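Local atomic coordinates of probable transcriptional regulator, LysR family protein (Rhodococcus sp., PDB entry 2QL3), a protein that probably binds DNA as a LysR-type transcription factor, the present chain being its C-terminal substrate-binding domain. Residues 76-88 with 145-157. Numbering follows the deposited sequence.
With PO4 (phosphate ion), chain R.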
loop_
_atom_site.group_PDB
_atom_site.type_symbol
_atom_site.label_atom_id
_atom_site.label_comp_id
_atom_site.label_asym_id
_atom_site.label_seq_id
_atom_site.Cartn_x
_atom_site.Cartn_y
_atom_site.Cartn_z
ATOM N N THR A 76 -11.671 0.170 -17.870
ATOM C CA THR A 76 -12.109 -1.161 -17.548
ATOM C C THR A 76 -10.857 -2.053 -17.515
ATOM O O THR A 76 -9.938 -1.860 -18.298
ATOM C CB THR A 76 -13.046 -1.702 -18.612
ATOM O OG1 THR A 76 -14.227 -0.903 -18.649
ATOM C CG2 THR A 76 -13.491 -3.080 -18.248
ATOM N N ARG A 77 -10.829 -3.029 -16.640
ATOM C CA ARG A 77 -9.676 -3.942 -16.621
ATOM C C ARG A 77 -10.112 -5.311 -16.279
ATOM O O ARG A 77 -10.969 -5.524 -15.440
ATOM C CB ARG A 77 -8.616 -3.518 -15.586
ATOM C CG ARG A 77 -8.185 -2.057 -15.697
ATOM C CD ARG A 77 -6.817 -1.963 -16.293
ATOM N NE ARG A 77 -5.866 -1.547 -15.260
ATOM C CZ ARG A 77 -4.540 -1.761 -15.298
ATOM N NH1 ARG A 77 -3.982 -2.392 -16.344
ATOM N NH2 ARG A 77 -3.779 -1.315 -14.293
ATOM N N GLU A 78 -9.476 -6.240 -16.947
ATOM C CA GLU A 78 -9.603 -7.667 -16.720
ATOM C C GLU A 78 -8.815 -8.085 -15.466
ATOM O O GLU A 78 -7.663 -7.736 -15.346
ATOM C CB GLU A 78 -8.956 -8.319 -17.927
ATOM C CG GLU A 78 -9.861 -8.830 -18.999
ATOM C CD GLU A 78 -9.847 -10.358 -19.006
ATOM O OE1 GLU A 78 -10.940 -10.926 -18.763
ATOM O OE2 GLU A 78 -8.756 -10.985 -19.246
ATOM N N PRO A 79 -9.424 -8.851 -14.541
ATOM C CA PRO A 79 -8.548 -9.494 -13.519
ATOM C C PRO A 79 -7.451 -10.329 -14.188
ATOM O O PRO A 79 -7.715 -10.957 -15.244
ATOM C CB PRO A 79 -9.475 -10.444 -12.754
ATOM C CG PRO A 79 -10.885 -10.007 -13.129
ATOM C CD PRO A 79 -10.858 -9.166 -14.372
HETATM N N MSE A 80 -6.255 -10.316 -13.579
HETATM C CA MSE A 80 -5.078 -11.084 -14.012
HETATM C C MSE A 80 -4.424 -11.881 -12.864
HETATM O O MSE A 80 -4.527 -11.546 -11.685
HETATM C CB MSE A 80 -4.036 -10.180 -14.669
HETATM C CG MSE A 80 -3.284 -9.247 -13.710
HETATM SE SE MSE A 80 -2.840 -7.491 -14.546
HETATM C CE MSE A 80 -4.491 -6.459 -14.272
ATOM N N VAL A 81 -3.812 -12.987 -13.241
ATOM C CA VAL A 81 -3.003 -13.759 -12.320
ATOM C C VAL A 81 -1.602 -13.145 -12.252
ATOM O O VAL A 81 -1.108 -12.666 -13.267
ATOM C CB VAL A 81 -2.981 -15.303 -12.727
ATOM C CG1 VAL A 81 -1.838 -16.012 -12.082
ATOM C CG2 VAL A 81 -4.274 -15.925 -12.228
ATOM N N VAL A 82 -1.011 -13.138 -11.045
ATOM C CA VAL A 82 0.326 -12.645 -10.856
ATOM C C VAL A 82 1.077 -13.722 -10.150
ATOM O O VAL A 82 0.593 -14.279 -9.155
ATOM C CB VAL A 82 0.353 -11.237 -10.122
ATOM C CG1 VAL A 82 1.742 -10.624 -10.162
ATOM C CG2 VAL A 82 -0.669 -10.267 -10.733
ATOM N N LEU A 83 2.243 -14.061 -10.713
ATOM C CA LEU A 83 3.121 -15.159 -10.271
ATOM C C LEU A 83 4.520 -14.604 -10.008
ATOM O O LEU A 83 4.919 -13.539 -10.554
ATOM C CB LEU A 83 3.310 -16.152 -11.406
ATOM C CG LEU A 83 2.281 -17.255 -11.681
ATOM C CD1 LEU A 83 1.009 -17.190 -10.838
ATOM C CD2 LEU A 83 2.058 -17.483 -13.176
ATOM N N GLY A 84 5.248 -15.310 -9.154
ATOM C CA GLY A 84 6.671 -15.093 -8.987
ATOM C C GLY A 84 7.375 -15.810 -10.129
ATOM O O GLY A 84 6.827 -16.757 -10.714
ATOM N N ALA A 85 8.581 -15.349 -10.435
ATOM C CA ALA A 85 9.345 -15.821 -11.593
ATOM C C ALA A 85 9.741 -17.306 -11.512
ATOM O O ALA A 85 9.956 -17.930 -12.544
ATOM C CB ALA A 85 10.578 -14.968 -11.795
ATOM N N GLU A 86 9.829 -17.833 -10.287
ATOM C CA GLU A 86 10.169 -19.240 -10.020
ATOM C C GLU A 86 8.910 -20.107 -9.845
ATOM O O GLU A 86 9.013 -21.318 -9.567
ATOM C CB GLU A 86 11.034 -19.327 -8.752
ATOM C CG GLU A 86 12.406 -18.694 -8.923
ATOM C CD GLU A 86 13.220 -18.655 -7.634
ATOM O OE1 GLU A 86 12.875 -19.348 -6.659
ATOM O OE2 GLU A 86 14.221 -17.931 -7.585
ATOM N N HIS A 87 7.736 -19.492 -9.978
ATOM C CA HIS A 87 6.496 -20.224 -9.824
ATOM C C HIS A 87 6.357 -21.370 -10.847
ATOM O O HIS A 87 6.633 -21.182 -12.040
ATOM C CB HIS A 87 5.294 -19.300 -9.888
ATOM C CG HIS A 87 4.013 -19.955 -9.476
ATOM N ND1 HIS A 87 3.447 -19.756 -8.234
ATOM C CD2 HIS A 87 3.196 -20.811 -10.131
ATOM C CE1 HIS A 87 2.339 -20.462 -8.139
ATOM N NE2 HIS A 87 2.154 -21.096 -9.283
ATOM N N PRO A 88 5.927 -22.563 -10.375
ATOM C CA PRO A 88 5.611 -23.705 -11.217
ATOM C C PRO A 88 4.922 -23.270 -12.528
ATOM O O PRO A 88 5.365 -23.645 -13.615
ATOM C CB PRO A 88 4.649 -24.501 -10.339
ATOM C CG PRO A 88 5.199 -24.298 -8.970
ATOM C CD PRO A 88 5.714 -22.875 -8.948
ATOM N N VAL A 145 4.046 -12.447 -3.639
ATOM C CA VAL A 145 4.051 -13.271 -4.850
ATOM C C VAL A 145 5.435 -13.231 -5.558
ATOM O O VAL A 145 5.931 -14.265 -6.027
ATOM C CB VAL A 145 2.879 -12.819 -5.812
ATOM C CG1 VAL A 145 3.043 -13.387 -7.170
ATOM C CG2 VAL A 145 1.494 -13.254 -5.221
ATOM N N GLY A 146 6.065 -12.059 -5.646
ATOM C CA GLY A 146 7.346 -11.929 -6.346
ATOM C C GLY A 146 8.431 -12.744 -5.634
ATOM O O GLY A 146 9.318 -13.312 -6.257
ATOM N N ARG A 147 8.335 -12.800 -4.305
ATOM C CA ARG A 147 9.219 -13.599 -3.466
ATOM C C ARG A 147 8.911 -15.129 -3.455
ATOM O O ARG A 147 9.723 -15.893 -3.045
ATOM C CB ARG A 147 9.278 -12.988 -2.034
ATOM C CG ARG A 147 10.136 -13.751 -1.063
ATOM C CD ARG A 147 11.638 -13.816 -1.445
ATOM N NE ARG A 147 12.254 -12.483 -1.457
ATOM C CZ ARG A 147 13.566 -12.235 -1.498
ATOM N NH1 ARG A 147 14.449 -13.226 -1.530
ATOM N NH2 ARG A 147 14.010 -10.982 -1.477
ATOM N N GLY A 148 7.759 -15.570 -3.930
ATOM C CA GLY A 148 7.503 -16.989 -4.056
ATOM C C GLY A 148 6.516 -17.538 -3.038
ATOM O O GLY A 148 6.358 -18.751 -2.952
ATOM N N LEU A 149 5.853 -16.665 -2.265
ATOM C CA LEU A 149 4.944 -17.116 -1.199
ATOM C C LEU A 149 3.536 -17.536 -1.672
ATOM O O LEU A 149 2.732 -18.086 -0.882
ATOM C CB LEU A 149 4.856 -16.003 -0.128
ATOM C CG LEU A 149 6.128 -15.708 0.658
ATOM C CD1 LEU A 149 5.947 -14.406 1.420
ATOM C CD2 LEU A 149 6.357 -16.831 1.659
ATOM N N GLY A 150 3.212 -17.250 -2.933
ATOM C CA GLY A 150 2.077 -17.857 -3.605
ATOM C C GLY A 150 1.726 -17.117 -4.922
ATOM O O GLY A 150 2.566 -16.473 -5.505
ATOM N N TRP A 151 0.499 -17.289 -5.416
ATOM C CA TRP A 151 0.027 -16.600 -6.600
ATOM C C TRP A 151 -1.069 -15.650 -6.131
ATOM O O TRP A 151 -1.710 -15.904 -5.094
ATOM C CB TRP A 151 -0.518 -17.615 -7.631
ATOM C CG TRP A 151 -1.675 -18.489 -7.156
ATOM C CD1 TRP A 151 -1.576 -19.721 -6.551
ATOM C CD2 TRP A 151 -3.071 -18.206 -7.253
ATOM N NE1 TRP A 151 -2.824 -20.214 -6.274
ATOM C CE2 TRP A 151 -3.761 -19.302 -6.682
ATOM C CE3 TRP A 151 -3.817 -17.123 -7.759
ATOM C CZ2 TRP A 151 -5.152 -19.361 -6.615
ATOM C CZ3 TRP A 151 -5.203 -17.193 -7.706
ATOM C CH2 TRP A 151 -5.860 -18.308 -7.139
ATOM N N THR A 152 -1.332 -14.590 -6.891
ATOM C CA THR A 152 -2.496 -13.780 -6.596
ATOM C C THR A 152 -3.340 -13.455 -7.813
ATOM O O THR A 152 -3.012 -13.805 -8.936
ATOM C CB THR A 152 -2.155 -12.488 -5.781
ATOM O OG1 THR A 152 -3.352 -12.029 -5.120
ATOM C CG2 THR A 152 -1.528 -11.357 -6.678
ATOM N N LEU A 153 -4.440 -12.774 -7.583
ATOM C CA LEU A 153 -5.111 -12.093 -8.686
ATOM C C LEU A 153 -5.387 -10.659 -8.339
ATOM O O LEU A 153 -5.769 -10.362 -7.213
ATOM C CB LEU A 153 -6.374 -12.830 -9.137
ATOM C CG LEU A 153 -7.581 -13.156 -8.295
ATOM C CD1 LEU A 153 -8.684 -12.178 -8.665
ATOM C CD2 LEU A 153 -8.053 -14.561 -8.600
ATOM N N LEU A 154 -5.175 -9.786 -9.322
ATOM C CA LEU A 154 -5.209 -8.332 -9.148
ATOM C C LEU A 154 -5.947 -7.683 -10.303
ATOM O O LEU A 154 -5.896 -8.143 -11.454
ATOM C CB LEU A 154 -3.775 -7.745 -9.055
ATOM C CG LEU A 154 -2.855 -8.129 -7.844
ATOM C CD1 LEU A 154 -1.461 -7.627 -8.073
ATOM C CD2 LEU A 154 -3.363 -7.733 -6.414
ATOM N N LEU A 155 -6.607 -6.572 -9.977
ATOM C CA LEU A 155 -7.451 -5.833 -10.903
ATOM C C LEU A 155 -6.638 -4.742 -11.583
ATOM O O LEU A 155 -7.094 -4.132 -12.552
ATOM C CB LEU A 155 -8.663 -5.216 -10.168
ATOM C CG LEU A 155 -9.863 -6.151 -9.973
ATOM C CD1 LEU A 155 -10.554 -6.316 -11.301
ATOM C CD2 LEU A 155 -9.465 -7.544 -9.505
ATOM N N GLN A 156 -5.468 -4.458 -11.042
ATOM C CA GLN A 156 -4.636 -3.472 -11.673
ATOM C C GLN A 156 -3.191 -3.931 -11.772
ATOM O O GLN A 156 -2.745 -4.824 -11.052
ATOM C CB GLN A 156 -4.693 -2.166 -10.897
ATOM C CG GLN A 156 -6.115 -1.656 -10.639
ATOM C CD GLN A 156 -6.053 -0.380 -9.928
ATOM O OE1 GLN A 156 -6.173 -0.337 -8.686
ATOM N NE2 GLN A 156 -5.790 0.688 -10.681
ATOM N N ARG A 157 -2.464 -3.259 -12.638
ATOM C CA ARG A 157 -1.102 -3.633 -12.957
ATOM C C ARG A 157 -0.191 -2.404 -12.935
ATOM O O ARG A 157 -0.190 -1.643 -13.868
ATOM C CB ARG A 157 -1.038 -4.329 -14.320
ATOM C CG ARG A 157 0.380 -4.423 -14.840
ATOM C CD ARG A 157 0.842 -5.707 -15.389
ATOM N NE ARG A 157 0.653 -5.865 -16.816
ATOM C CZ ARG A 157 1.465 -6.512 -17.664
ATOM N NH1 ARG A 157 1.094 -6.592 -18.933
ATOM N NH2 ARG A 157 2.630 -7.053 -17.321
HETATM P P PO4 R . -10.572 1.304 -21.210
HETATM O O1 PO4 R . -11.150 0.526 -22.378
HETATM O O2 PO4 R . -11.382 2.578 -21.009
HETATM O O3 PO4 R . -10.664 0.415 -20.006
HETATM O O4 PO4 R . -9.110 1.677 -21.403
HETATM O O HOH W 1 4.909 -16.820 -6.733
HETATM O O HOH W 2 9.941 -13.258 -8.773
#
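Strands 80-84 and 152-154 run antiparallel with a marked twist, their N-to-C directions 136° apart, and four backbone hydrogen bonds tie Met80 to Leu154 and Val82 to Thr152. These bonds differ in how they meet the carbonyl: Leu154 N approaches Met80 O in the carbonyl plane at 3.0 Å, whereas Val82 N sits above the carbonyl plane of Thr152. Between the two bonded pairs lies the non-hydrogen-bonded pair Val81-Leu153.

On the face shared by Met80, Val82, Thr152 and Leu154, Val82 touches both Thr152 and Leu154. The side chains of Val82 and Leu154 cross at about a right angle, Val82 CG2 lying 3.8 Å from Leu154 CD1. With Thr152 OG1 anti to the backbone N (chi1 -159°) and bonded to Val107 O, the methyl CG2 is the branch that meets Val82 CB. The selenomethionine Met80 (the selenium is a labelling atom) bends at chi2 and chi3; its SE lies 3.6 Å from Arg157 CB, and CE reaches the backbone of Leu154 and Gln156. Beyond CB, Arg157 leads off to a salt bridge with Asp161. Arg77 rests CB 3.4 Å from Leu155 O, its guanidinium oblique to Gln156 CA. Arg77 NH2 and Arg157 N, 2.9 Å apart, are both donors and form no hydrogen bond; Arg77 NE is buried without a partner.

The pairing is part of the mixed sheet of this periplasmic-binding-protein-like, LysR substrate-binding domain; strand 69-84 also pairs with 169-173, while helix 114-125 packs on Pro79, Trp151, Leu153 and Leu155.

At the far end, Leu83 sets CD1 3.6 Å from CB of Trp151, whose indole NE1 bonds His104 O. Helix 138-147 closes in a Schellman motif at Gly148, and Val145 CG1 presses on Val82 O at 3.3 Å. One water accepts from Gly84 N and donates to Val145 O and Gly150 O.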